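Local coordinates for protein RV1873 (Mycobacterium tuberculosis, PDB 2JEK) that is of unknown function but belongs to the DUF1810 family of conserved proteins and folds as an all-helical, right-handed superhelix, at residues E26-G31 with H79-L84; H36-V41 with P99-K104. All blocks are in the same frame, centred on the assembly; numbering follows the deposited sequence.

Contact 1: residues E26-G31 with H79-L84; sequences EELRAG and HECTGL
Leu28, on the last turns of helix 21-29, packs against Leu84 and Cys81 of helix 74-87, and this apolar patch is part of the face along which the two helices meet, which Tyr21, Val24 and Val25 extend. The two leucines meet at their stems: CB of Leu28 lies 3.9 Å from CB of Leu84 and about as far from its CD1 methyl. Further out, Leu28 reaches along the second helix. With CG anti to its carbonyl carbon (chi1 -62°) and the branch extended at chi2 180°, it brings CD1 to 3.7 Å from CB of Cys81, with SG of the same cysteine a little farther away. The other methyl of Leu84 is used as well, since CD2 comes within 3.8 Å of CG of Arg29; one methyl thus meets Leu28 and the other the foot of Arg29, so the fork spans two successive residues of helix 21-29.

Arg29 continues past that methyl as an extended chain from CG to NE, and the guanidinium ends near Glu80. The charged atoms stay apart, NH2 of Arg29 standing 4.6 Å from OE2 of Glu80, and water 2 joins them: it accepts from NH2 of Arg29 at the edge of the guanidinium, in its plane, and donates to OE2 of Glu80 at 2.7 Å. OE1 of Glu80 is hydrogen-bonded to the hydroxyl of Tyr21. Water 1 lies 2.9 Å from Leu28 O and 2.8 Å from Leu84 O, close to the end of the first helix, where Gly31 with positive phi completes a Schellman motif.

The chemistry is thus divided: direct contact is hydrocarbon and sulfur, whereas the polar groups are bridged by water, so the Arg29-Glu80 attraction is probably a screened one rather than a tight ion pair.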
# COMPACT_ATOMS: atom_id res chain seq x y z
N GLU A 26 11.70 -1.68 10.16
CA GLU A 26 13.15 -1.53 10.12
C GLU A 26 13.65 -1.39 8.68
O GLU A 26 14.52 -0.57 8.40
CB GLU A 26 13.85 -2.68 10.84
CG GLU A 26 13.46 -2.85 12.33
CD GLU A 26 14.10 -1.82 13.26
OE1 GLU A 26 14.79 -0.91 12.78
OE2 GLU A 26 13.91 -1.94 14.49
N GLU A 27 13.09 -2.18 7.76
CA GLU A 27 13.47 -2.13 6.36
C GLU A 27 13.12 -0.78 5.73
O GLU A 27 13.92 -0.21 4.98
CB GLU A 27 12.81 -3.28 5.59
CG GLU A 27 13.50 -4.59 5.89
CD GLU A 27 12.74 -5.80 5.46
OE1 GLU A 27 11.93 -5.72 4.51
OE2 GLU A 27 13.00 -6.87 6.07
N LEU A 28 11.94 -0.27 6.04
CA LEU A 28 11.53 1.02 5.50
C LEU A 28 12.30 2.17 6.15
O LEU A 28 12.66 3.13 5.45
CB LEU A 28 10.02 1.20 5.61
CG LEU A 28 9.17 0.20 4.83
CD1 LEU A 28 7.69 0.52 5.05
CD2 LEU A 28 9.51 0.16 3.33
N ARG A 29 12.55 2.09 7.46
CA ARG A 29 13.43 3.06 8.15
C ARG A 29 14.81 3.13 7.49
O ARG A 29 15.39 4.21 7.38
CB ARG A 29 13.59 2.73 9.64
CG ARG A 29 12.40 3.08 10.51
CD ARG A 29 12.63 2.75 11.99
NE ARG A 29 11.44 3.06 12.80
CZ ARG A 29 11.31 2.77 14.10
NH1 ARG A 29 12.30 2.15 14.75
NH2 ARG A 29 10.19 3.08 14.74
N ALA A 30 15.32 1.98 7.05
CA ALA A 30 16.65 1.89 6.43
C ALA A 30 16.63 2.20 4.92
O ALA A 30 17.68 2.29 4.28
CB ALA A 30 17.27 0.51 6.68
N GLY A 31 15.44 2.33 4.35
CA GLY A 31 15.30 2.66 2.93
C GLY A 31 15.42 1.54 1.91
O GLY A 31 15.70 1.78 0.73
N HIS A 79 -0.16 4.65 7.21
CA HIS A 79 0.41 6.00 7.20
C HIS A 79 1.86 5.97 7.68
O HIS A 79 2.72 6.69 7.15
CB HIS A 79 -0.42 6.95 8.07
CG HIS A 79 -1.75 7.29 7.49
ND1 HIS A 79 -1.90 8.17 6.44
CD2 HIS A 79 -3.00 6.91 7.84
CE1 HIS A 79 -3.18 8.31 6.16
NE2 HIS A 79 -3.87 7.56 6.99
N GLU A 80 2.14 5.15 8.70
CA GLU A 80 3.53 5.00 9.15
C GLU A 80 4.44 4.54 8.02
O GLU A 80 5.50 5.12 7.79
CB GLU A 80 3.62 4.02 10.33
CG GLU A 80 5.04 3.51 10.61
CD GLU A 80 5.14 2.72 11.89
OE1 GLU A 80 4.24 1.88 12.15
OE2 GLU A 80 6.13 2.92 12.63
N CYS A 81 4.00 3.51 7.29
CA CYS A 81 4.83 2.92 6.25
C CYS A 81 4.99 3.87 5.09
O CYS A 81 6.06 3.98 4.53
CB CYS A 81 4.22 1.59 5.81
SG CYS A 81 4.38 0.28 7.04
N THR A 82 3.91 4.56 4.73
CA THR A 82 3.97 5.57 3.67
C THR A 82 4.94 6.70 4.06
O THR A 82 5.78 7.10 3.25
CB THR A 82 2.57 6.13 3.41
OG1 THR A 82 1.72 5.05 3.00
CG2 THR A 82 2.57 7.21 2.32
N GLY A 83 4.82 7.17 5.30
CA GLY A 83 5.69 8.24 5.81
C GLY A 83 7.16 7.88 5.82
O GLY A 83 8.03 8.71 5.47
N LEU A 84 7.46 6.63 6.19
CA LEU A 84 8.85 6.14 6.17
C LEU A 84 9.44 6.18 4.76
O LEU A 84 10.59 6.58 4.57
CB LEU A 84 8.94 4.72 6.75
CG LEU A 84 8.70 4.63 8.26
CD1 LEU A 84 8.59 3.17 8.69
CD2 LEU A 84 9.81 5.36 9.02
O HOH W 1 12.76 5.96 6.20
O HOH W 2 8.64 3.98 12.47

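Contact 2: residues H36-V41 with P99-K104; sequences HWMWFV and PPDDLK. With GOL (glycerol), chain D.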
# COMPACT_ATOMS: atom_id res chain seq x y z
N HIS A 36 9.26 -10.55 2.45
CA HIS A 36 8.16 -10.99 1.60
C HIS A 36 6.84 -10.56 2.21
O HIS A 36 6.17 -11.36 2.88
CB HIS A 36 8.17 -12.51 1.45
CG HIS A 36 9.47 -13.06 0.95
ND1 HIS A 36 10.07 -12.60 -0.21
CD2 HIS A 36 10.27 -14.03 1.43
CE1 HIS A 36 11.19 -13.27 -0.41
NE2 HIS A 36 11.34 -14.15 0.57
N TRP A 37 6.47 -9.30 1.98
CA TRP A 37 5.31 -8.76 2.69
C TRP A 37 4.51 -7.70 1.94
O TRP A 37 3.60 -7.11 2.52
CB TRP A 37 5.73 -8.21 4.06
CG TRP A 37 7.00 -7.37 4.12
CD1 TRP A 37 8.19 -7.72 4.69
CD2 TRP A 37 7.17 -6.02 3.64
NE1 TRP A 37 9.09 -6.69 4.60
CE2 TRP A 37 8.50 -5.64 3.95
CE3 TRP A 37 6.34 -5.10 2.97
CZ2 TRP A 37 9.01 -4.37 3.63
CZ3 TRP A 37 6.85 -3.84 2.66
CH2 TRP A 37 8.18 -3.49 2.98
N MET A 38 4.81 -7.46 0.67
CA MET A 38 4.16 -6.34 -0.01
C MET A 38 2.63 -6.38 0.03
O MET A 38 1.98 -5.37 0.27
CB MET A 38 4.64 -6.20 -1.46
CG MET A 38 4.41 -4.82 -2.04
SD MET A 38 5.43 -3.58 -1.22
CE MET A 38 4.96 -2.12 -2.15
N TRP A 39 2.06 -7.56 -0.23
CA TRP A 39 0.63 -7.70 -0.45
C TRP A 39 -0.21 -7.22 0.72
O TRP A 39 -1.32 -6.73 0.52
CB TRP A 39 0.24 -9.15 -0.78
CG TRP A 39 1.24 -9.90 -1.59
CD1 TRP A 39 1.27 -10.06 -2.96
CD2 TRP A 39 2.37 -10.62 -1.09
NE1 TRP A 39 2.35 -10.82 -3.32
CE2 TRP A 39 3.05 -11.18 -2.19
CE3 TRP A 39 2.89 -10.84 0.20
CZ2 TRP A 39 4.21 -11.94 -2.05
CZ3 TRP A 39 4.04 -11.60 0.34
CH2 TRP A 39 4.69 -12.14 -0.78
N PHE A 40 0.33 -7.36 1.93
CA PHE A 40 -0.46 -7.09 3.12
C PHE A 40 0.08 -5.92 3.96
O PHE A 40 -0.42 -5.65 5.05
CB PHE A 40 -0.67 -8.37 3.96
CG PHE A 40 0.59 -9.12 4.28
CD1 PHE A 40 1.45 -8.67 5.28
CD2 PHE A 40 0.93 -10.27 3.57
CE1 PHE A 40 2.61 -9.37 5.59
CE2 PHE A 40 2.08 -10.99 3.89
CZ PHE A 40 2.93 -10.52 4.89
N VAL A 41 1.08 -5.22 3.42
CA VAL A 41 1.62 -3.97 4.00
C VAL A 41 1.18 -2.75 3.17
O VAL A 41 0.80 -1.72 3.73
CB VAL A 41 3.16 -4.03 4.14
CG1 VAL A 41 3.76 -2.67 4.54
CG2 VAL A 41 3.55 -5.09 5.16
N PRO A 99 11.42 -3.87 -8.61
CA PRO A 99 10.27 -4.37 -9.38
C PRO A 99 9.98 -5.83 -9.01
O PRO A 99 10.93 -6.59 -8.74
CB PRO A 99 10.74 -4.26 -10.83
CG PRO A 99 11.72 -3.14 -10.80
CD PRO A 99 12.44 -3.26 -9.49
N PRO A 100 8.70 -6.23 -8.97
CA PRO A 100 7.51 -5.48 -9.36
C PRO A 100 6.88 -4.70 -8.21
O PRO A 100 5.76 -4.19 -8.35
CB PRO A 100 6.57 -6.59 -9.82
CG PRO A 100 6.85 -7.70 -8.86
CD PRO A 100 8.33 -7.59 -8.51
N ASP A 101 7.58 -4.60 -7.08
CA ASP A 101 7.00 -3.94 -5.92
C ASP A 101 6.83 -2.44 -6.11
O ASP A 101 6.00 -1.83 -5.44
CB ASP A 101 7.82 -4.22 -4.66
CG ASP A 101 7.65 -5.64 -4.17
OD1 ASP A 101 6.60 -6.25 -4.46
OD2 ASP A 101 8.57 -6.13 -3.50
N ASP A 102 7.59 -1.84 -7.02
CA ASP A 102 7.40 -0.42 -7.34
C ASP A 102 6.00 -0.18 -7.90
O ASP A 102 5.32 0.82 -7.55
CB ASP A 102 8.51 0.10 -8.26
CG ASP A 102 8.56 -0.61 -9.60
OD1 ASP A 102 8.29 -1.83 -9.67
OD2 ASP A 102 8.88 0.05 -10.62
N LEU A 103 5.53 -1.09 -8.75
CA LEU A 103 4.20 -0.97 -9.32
C LEU A 103 3.14 -1.26 -8.27
O LEU A 103 2.10 -0.59 -8.22
CB LEU A 103 4.03 -1.90 -10.52
CG LEU A 103 5.05 -1.74 -11.66
CD1 LEU A 103 4.72 -2.67 -12.82
CD2 LEU A 103 5.14 -0.29 -12.13
N LYS A 104 3.40 -2.25 -7.42
CA LYS A 104 2.49 -2.55 -6.32
C LYS A 104 2.29 -1.33 -5.43
O LYS A 104 1.15 -1.02 -5.03
CB LYS A 104 3.00 -3.74 -5.51
CG LYS A 104 2.84 -5.08 -6.21
CD LYS A 104 3.15 -6.24 -5.25
CE LYS A 104 2.97 -7.60 -5.92
NZ LYS A 104 1.55 -7.86 -6.27
C1 GOL D . 0.59 -11.58 -8.68
O1 GOL D . 0.72 -11.27 -10.04
C2 GOL D . 1.79 -11.02 -7.92
O2 GOL D . 1.34 -10.33 -6.78
C3 GOL D . 2.71 -12.14 -7.47
O3 GOL D . 3.54 -11.65 -6.43
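Met38 and Lys104 contribute most of the buried surface here, with Asp101 beside them. Met38 and Trp39 lie on the short, weakly bonded helix 38-41, which packs on the start of helix 101-115. CG of Met38 rests 3.7 Å from CD of Lys104, the two chains running past one another in opposite directions, so that the lysine methylenes lie against CB and CG of the methionine. Met38 has CG anti to its backbone N (chi1 -159°) and then bends at chi2 (67°), a course that carries its CE methyl to 3.5 Å from the carbonyl O of Asp101. OD1 of Asp101 is 3.6 Å from CG of Met38, while OD2 forms a salt bridge with Lys33.

Beyond the methionine, Lys104 turns at its last torsion and places NZ 4.0 Å from CD1 of Trp39, oblique to the indole. A glycerol, probably from the crystallisation liquor, spans the two residues: its O2 accepts a hydrogen bond from NZ of Lys104 whose length (2.5 Å) is doubtfully short, and its O3 receives a weak but nearly straight bond (171°) from NE1 of Trp39.

Met38 thus lies against lysine methylenes on one hand and the oxygens of Asp101 on the other, by van der Waals contact. The charged ends lead elsewhere, and the glycerol is consistent with a surface spot that can take up a hydroxyl compound, with no physiological ligand implied.

The segments alternate along the chain, 26-31, 36-41, 79-84 and then 99-104, so the two contacts interlock in sequence, each tying the N-terminal part of this single helical chain to a later helix. Their centres are 13 Å apart. Helix 21-29 and the short helix 38-41 follow one another, and the sites touch directly: OE1 of Glu27 and NE1 of Trp37 probably share a hydrogen bond, Leu28 packs on the Trp37 ring, and Cys81 SG meets Val41. Phe97 adds a further tie, touching both Leu28 of contact 1 and Met38 of contact 2. The two are thus neighbouring, partly buried contacts whose apolar residues Leu28, Trp37 and Met38 join, with Phe97, in one interior.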